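Local coordinates for phosphotriesterase family protein (Listeria monocytogenes serotype 4b str. H7858, PDB 3PNZ) that probably hydrolyses phosphorylated sugar lactones, as a zinc-dependent lactonase of the phosphotriesterase family with the amidohydrolase fold, at residues 3-7 with 8-12; 296-299 with 300-304. All coordinates share one frame; numbering follows the deposited sequence.

Interaction 1 (3-7 with 8-12); sequences FIRTF and YGDIA
Arg-5 takes hold of Asp-10 side-on in a salt bridge with one nitrogen for each carboxylate oxygen: NE of Arg-5 lies 2.9 Å from OD1 of Asp-10, and NH2 of Arg-5 is equally close to OD2. Both bonds are nearly straight, use the syn sides of the oxygens, and join planes only 13° apart, which fixes the rotation of the carboxylate. The bend at chi3 (-63°) turns the guanidinium edge toward Asp-10. On the same face of the hairpin the Phe-3 ring stacks on the carboxylate, ring and carboxylate planes 17° apart, with OD2 of Asp-10 near the ring's rim, 3.6 Å from CE1 of Phe-3. Asp-10 OD1 also accepts from a water that donates to the carbonyl O of Thr-6, tying the acid to the turn.

The other face carries Ile-4, Thr-6 and Ile-11, where CD1 of Ile-11 reaches CG2 of Thr-6 at 3.8 Å. OG1 of Thr-6, held between its backbone N and carbonyl carbon, donates to O of Gly-9 at 2.7 Å, in the carbonyl plane and on a lone pair. That oxygen also accepts from Thr-6 N, which comes from above the plane. Paired amide bonds between Ile-4 and Ile-11 continue the ladder.

In the second shell, Arg-5 NH1 bridges to Glu-140 and bonds to the carbonyl of Val-139, while Phe-328 stacks on Phe-3, contacts that probably help to hold both groups in place. The Thr-6 to Gly-9 type I turn and the two antiparallel strands make up a short N-terminal beta hairpin, packed against strand 88-92 and helix 75-85 of the TIM barrel.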
loop_
_atom_site.group_PDB
_atom_site.type_symbol
_atom_site.label_atom_id
_atom_site.label_comp_id
_atom_site.label_asym_id
_atom_site.label_seq_id
_atom_site.Cartn_x
_atom_site.Cartn_y
_atom_site.Cartn_z
ATOM N N PHE A 3 10.044 14.423 -6.242
ATOM C CA PHE A 3 10.349 13.980 -4.886
ATOM C C PHE A 3 9.408 12.875 -4.431
ATOM O O PHE A 3 8.364 12.655 -5.042
ATOM C CB PHE A 3 10.205 15.154 -3.916
ATOM C CG PHE A 3 8.832 15.757 -3.903
ATOM C CD1 PHE A 3 7.842 15.257 -3.060
ATOM C CD2 PHE A 3 8.519 16.815 -4.737
ATOM C CE1 PHE A 3 6.566 15.812 -3.052
ATOM C CE2 PHE A 3 7.250 17.368 -4.734
ATOM C CZ PHE A 3 6.270 16.862 -3.884
ATOM N N ILE A 4 9.788 12.196 -3.353
ATOM C CA ILE A 4 8.891 11.289 -2.634
ATOM C C ILE A 4 8.555 11.913 -1.279
ATOM O O ILE A 4 9.447 12.406 -0.570
ATOM C CB ILE A 4 9.530 9.891 -2.436
ATOM C CG1 ILE A 4 9.667 9.183 -3.782
ATOM C CG2 ILE A 4 8.692 9.047 -1.479
ATOM C CD1 ILE A 4 11.052 8.706 -4.086
ATOM N N ARG A 5 7.271 11.911 -0.927
ATOM C CA ARG A 5 6.815 12.557 0.295
ATOM C C ARG A 5 6.763 11.571 1.455
ATOM O O ARG A 5 5.937 10.649 1.474
ATOM C CB ARG A 5 5.451 13.224 0.081
ATOM C CG ARG A 5 4.836 13.819 1.331
ATOM C CD ARG A 5 3.885 14.968 1.004
ATOM N NE ARG A 5 4.610 16.073 0.373
ATOM C CZ ARG A 5 4.043 17.155 -0.146
ATOM N NH1 ARG A 5 2.726 17.309 -0.117
ATOM N NH2 ARG A 5 4.802 18.087 -0.707
ATOM N N THR A 6 7.672 11.756 2.409
ATOM C CA THR A 6 7.723 10.911 3.602
ATOM C C THR A 6 7.226 11.697 4.813
ATOM O O THR A 6 7.050 12.908 4.748
ATOM C CB THR A 6 9.148 10.390 3.900
ATOM O OG1 THR A 6 9.949 11.448 4.438
ATOM C CG2 THR A 6 9.816 9.804 2.644
ATOM N N PHE A 7 6.997 10.999 5.921
ATOM C CA PHE A 7 6.536 11.635 7.146
ATOM C C PHE A 7 7.457 12.775 7.574
ATOM O O PHE A 7 6.990 13.769 8.126
ATOM C CB PHE A 7 6.447 10.616 8.282
ATOM C CG PHE A 7 5.130 9.886 8.349
ATOM C CD1 PHE A 7 4.278 9.855 7.256
ATOM C CD2 PHE A 7 4.744 9.241 9.514
ATOM C CE1 PHE A 7 3.062 9.186 7.325
ATOM C CE2 PHE A 7 3.538 8.562 9.589
ATOM C CZ PHE A 7 2.698 8.534 8.495
ATOM N N TYR A 8 8.753 12.625 7.330
ATOM C CA TYR A 8 9.718 13.631 7.786
ATOM C C TYR A 8 10.355 14.448 6.663
ATOM O O TYR A 8 11.463 14.973 6.815
ATOM C CB TYR A 8 10.786 12.999 8.683
ATOM C CG TYR A 8 10.272 12.759 10.080
ATOM C CD1 TYR A 8 10.184 13.806 10.993
ATOM C CD2 TYR A 8 9.851 11.497 10.486
ATOM C CE1 TYR A 8 9.699 13.603 12.268
ATOM C CE2 TYR A 8 9.366 11.283 11.767
ATOM C CZ TYR A 8 9.296 12.342 12.652
ATOM O OH TYR A 8 8.816 12.149 13.928
ATOM N N GLY A 9 9.647 14.579 5.547
ATOM C CA GLY A 9 10.077 15.484 4.492
ATOM C C GLY A 9 10.007 14.897 3.093
ATOM O O GLY A 9 9.854 13.679 2.913
ATOM N N ASP A 10 10.115 15.772 2.096
ATOM C CA ASP A 10 10.170 15.340 0.708
ATOM C C ASP A 10 11.618 15.032 0.346
ATOM O O ASP A 10 12.511 15.853 0.571
ATOM C CB ASP A 10 9.586 16.415 -0.212
ATOM C CG ASP A 10 8.132 16.738 0.114
ATOM O OD1 ASP A 10 7.441 15.890 0.730
ATOM O OD2 ASP A 10 7.672 17.843 -0.242
ATOM N N ILE A 11 11.852 13.841 -0.194
ATOM C CA ILE A 11 13.200 13.364 -0.453
ATOM C C ILE A 11 13.415 13.100 -1.936
ATOM O O ILE A 11 12.452 12.962 -2.693
ATOM C CB ILE A 11 13.515 12.079 0.359
ATOM C CG1 ILE A 11 12.648 10.900 -0.110
ATOM C CG2 ILE A 11 13.316 12.332 1.840
ATOM C CD1 ILE A 11 13.023 9.576 0.565
ATOM N N ALA A 12 14.678 13.024 -2.350
ATOM C CA ALA A 12 15.001 12.705 -3.734
ATOM C C ALA A 12 14.750 11.226 -3.968
ATOM O O ALA A 12 14.905 10.417 -3.049
ATOM C CB ALA A 12 16.460 13.039 -4.033
HETATM O O HOH W 1 7.095 15.553 3.589
#

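Interaction 2 (296-299 with 300-304); sequences VPRF and IDEAN
Arg-298 and Glu-302 run side by side and point the same way, one helical turn apart, with guanidinium and carboxylate planes inclined at 30°. The grip is side-on but converges on a single oxygen: NH1 of Arg-298 is 2.8 Å from OE1 of Glu-302, and NE of Arg-298 is 3.0 Å from the same OE1. Neither bond is straight, that from NE bending to 142° at the hydrogen, as expected when two donors share one acceptor. OE1 lies close to the guanidinium plane; NE meets it nearly along its C-O axis, whereas NH1 comes from the syn side. The Arg-298 chain bends at chi2, and Glu-302 is extended beyond CG, a combination that brings NE and NH1 of Arg-298 to OE1 of Glu-302. OE2 of Glu-302 has a second charged partner in Lys-306, so each oxygen of the carboxylate has a cationic partner.

This is an i to i+4 pattern along helix 289-305, whose backbone bonds run without a break from Ile-300 N to Val-296 O through Ala-303 N to Phe-299 O (2.8 Å). Pro-297, lacking an amide hydrogen, puts a kink in the helix just before these bonds.

Elsewhere round the helix, the methyl of Ala-303 sits over one face of the Phe-299 ring in a CH-pi contact, CB of Ala-303 lying 4.3 Å from the ring centroid and 20° off its normal, displaced toward the rim. Val-296 and Ile-300 lie alongside each other, with CG1 of Val-296 3.7 Å from CD1 of Ile-300. Phe-299 and Ile-300 press on helix 310-325 through Val-314, while Arg-298 and Glu-302 both touch Ile-252 of helix 248-260.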
loop_
_atom_site.group_PDB
_atom_site.type_symbol
_atom_site.label_atom_id
_atom_site.label_comp_id
_atom_site.label_asym_id
_atom_site.label_seq_id
_atom_site.Cartn_x
_atom_site.Cartn_y
_atom_site.Cartn_z
ATOM N N VAL A 296 14.478 -12.714 -0.481
ATOM C CA VAL A 296 15.427 -12.180 -1.454
ATOM C C VAL A 296 16.476 -13.220 -1.886
ATOM O O VAL A 296 16.650 -13.461 -3.076
ATOM C CB VAL A 296 16.067 -10.863 -0.948
ATOM C CG1 VAL A 296 17.329 -10.537 -1.739
ATOM C CG2 VAL A 296 15.057 -9.730 -1.046
ATOM N N PRO A 297 17.168 -13.851 -0.925
ATOM C CA PRO A 297 18.156 -14.856 -1.334
ATOM C C PRO A 297 17.535 -16.006 -2.122
ATOM O O PRO A 297 18.143 -16.506 -3.064
ATOM C CB PRO A 297 18.728 -15.352 -0.001
ATOM C CG PRO A 297 18.498 -14.235 0.951
ATOM C CD PRO A 297 17.199 -13.598 0.525
ATOM N N ARG A 298 16.329 -16.421 -1.754
ATOM C CA ARG A 298 15.684 -17.500 -2.498
ATOM C C ARG A 298 15.314 -17.050 -3.900
ATOM O O ARG A 298 15.547 -17.770 -4.874
ATOM C CB ARG A 298 14.445 -18.019 -1.778
ATOM C CG ARG A 298 13.774 -19.128 -2.578
ATOM C CD ARG A 298 12.288 -19.077 -2.466
ATOM N NE ARG A 298 11.646 -19.724 -3.607
ATOM C CZ ARG A 298 10.656 -20.599 -3.503
ATOM N NH1 ARG A 298 10.118 -21.127 -4.598
ATOM N NH2 ARG A 298 10.216 -20.948 -2.301
ATOM N N PHE A 299 14.732 -15.857 -4.013
ATOM C CA PHE A 299 14.362 -15.351 -5.326
ATOM C C PHE A 299 15.573 -15.224 -6.244
ATOM O O PHE A 299 15.525 -15.612 -7.412
ATOM C CB PHE A 299 13.644 -14.003 -5.249
ATOM C CG PHE A 299 13.337 -13.436 -6.602
ATOM C CD1 PHE A 299 12.208 -13.848 -7.294
ATOM C CD2 PHE A 299 14.211 -12.550 -7.215
ATOM C CE1 PHE A 299 11.936 -13.352 -8.564
ATOM C CE2 PHE A 299 13.942 -12.059 -8.481
ATOM C CZ PHE A 299 12.807 -12.460 -9.153
ATOM N N ILE A 300 16.653 -14.663 -5.714
ATOM C CA ILE A 300 17.871 -14.520 -6.495
ATOM C C ILE A 300 18.329 -15.878 -7.011
ATOM O O ILE A 300 18.597 -16.042 -8.203
ATOM C CB ILE A 300 18.983 -13.838 -5.680
ATOM C CG1 ILE A 300 18.599 -12.385 -5.393
ATOM C CG2 ILE A 300 20.307 -13.899 -6.430
ATOM C CD1 ILE A 300 19.561 -11.663 -4.459
ATOM N N ASP A 301 18.379 -16.858 -6.113
ATOM C CA ASP A 301 18.850 -18.193 -6.465
ATOM C C ASP A 301 17.945 -18.836 -7.504
ATOM O O ASP A 301 18.414 -19.331 -8.527
ATOM C CB ASP A 301 18.943 -19.077 -5.223
ATOM C CG ASP A 301 19.654 -20.387 -5.497
ATOM O OD1 ASP A 301 19.145 -21.448 -5.075
ATOM O OD2 ASP A 301 20.722 -20.350 -6.146
ATOM N N GLU A 302 16.639 -18.806 -7.252
ATOM C CA GLU A 302 15.692 -19.431 -8.163
ATOM C C GLU A 302 15.674 -18.725 -9.522
ATOM O O GLU A 302 15.679 -19.381 -10.568
ATOM C CB GLU A 302 14.287 -19.494 -7.543
ATOM C CG GLU A 302 13.299 -20.275 -8.384
ATOM C CD GLU A 302 11.947 -20.476 -7.715
ATOM O OE1 GLU A 302 11.755 -20.037 -6.561
ATOM O OE2 GLU A 302 11.065 -21.074 -8.364
ATOM N N ALA A 303 15.664 -17.393 -9.520
ATOM C CA ALA A 303 15.698 -16.648 -10.775
ATOM C C ALA A 303 16.968 -16.954 -11.569
ATOM O O ALA A 303 16.916 -17.155 -12.785
ATOM C CB ALA A 303 15.591 -15.149 -10.520
ATOM N N ASN A 304 18.103 -16.973 -10.871
ATOM C CA ASN A 304 19.381 -17.312 -11.494
ATOM C C ASN A 304 19.312 -18.708 -12.112
ATOM O O ASN A 304 19.748 -18.918 -13.240
ATOM C CB ASN A 304 20.520 -17.261 -10.473
ATOM C CG ASN A 304 20.950 -15.843 -10.120
ATOM O OD1 ASN A 304 20.610 -14.877 -10.807
ATOM N ND2 ASN A 304 21.725 -15.720 -9.048
#

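The two contacts are separate: the centres of interactions 1 and 2 are about 31 Å apart, their nearest atoms about 19 Å, and they do not touch. Interaction 1, in the N-terminal hairpin, is about 16 Å from the chain centre and interaction 2, in helix 289-305, is about 24 Å from it, both measured between centres. Each holds an arginine-carboxylate bridge, one across a hairpin and one along a helix. Neither supplies a ligand to the zinc ions, which are bound by His-22, His-24, modified Lys-154, His-187, His-215 and Asp-272. A glycerol, probably from crystallisation, lies about 4 Å from the side chain of Val-296.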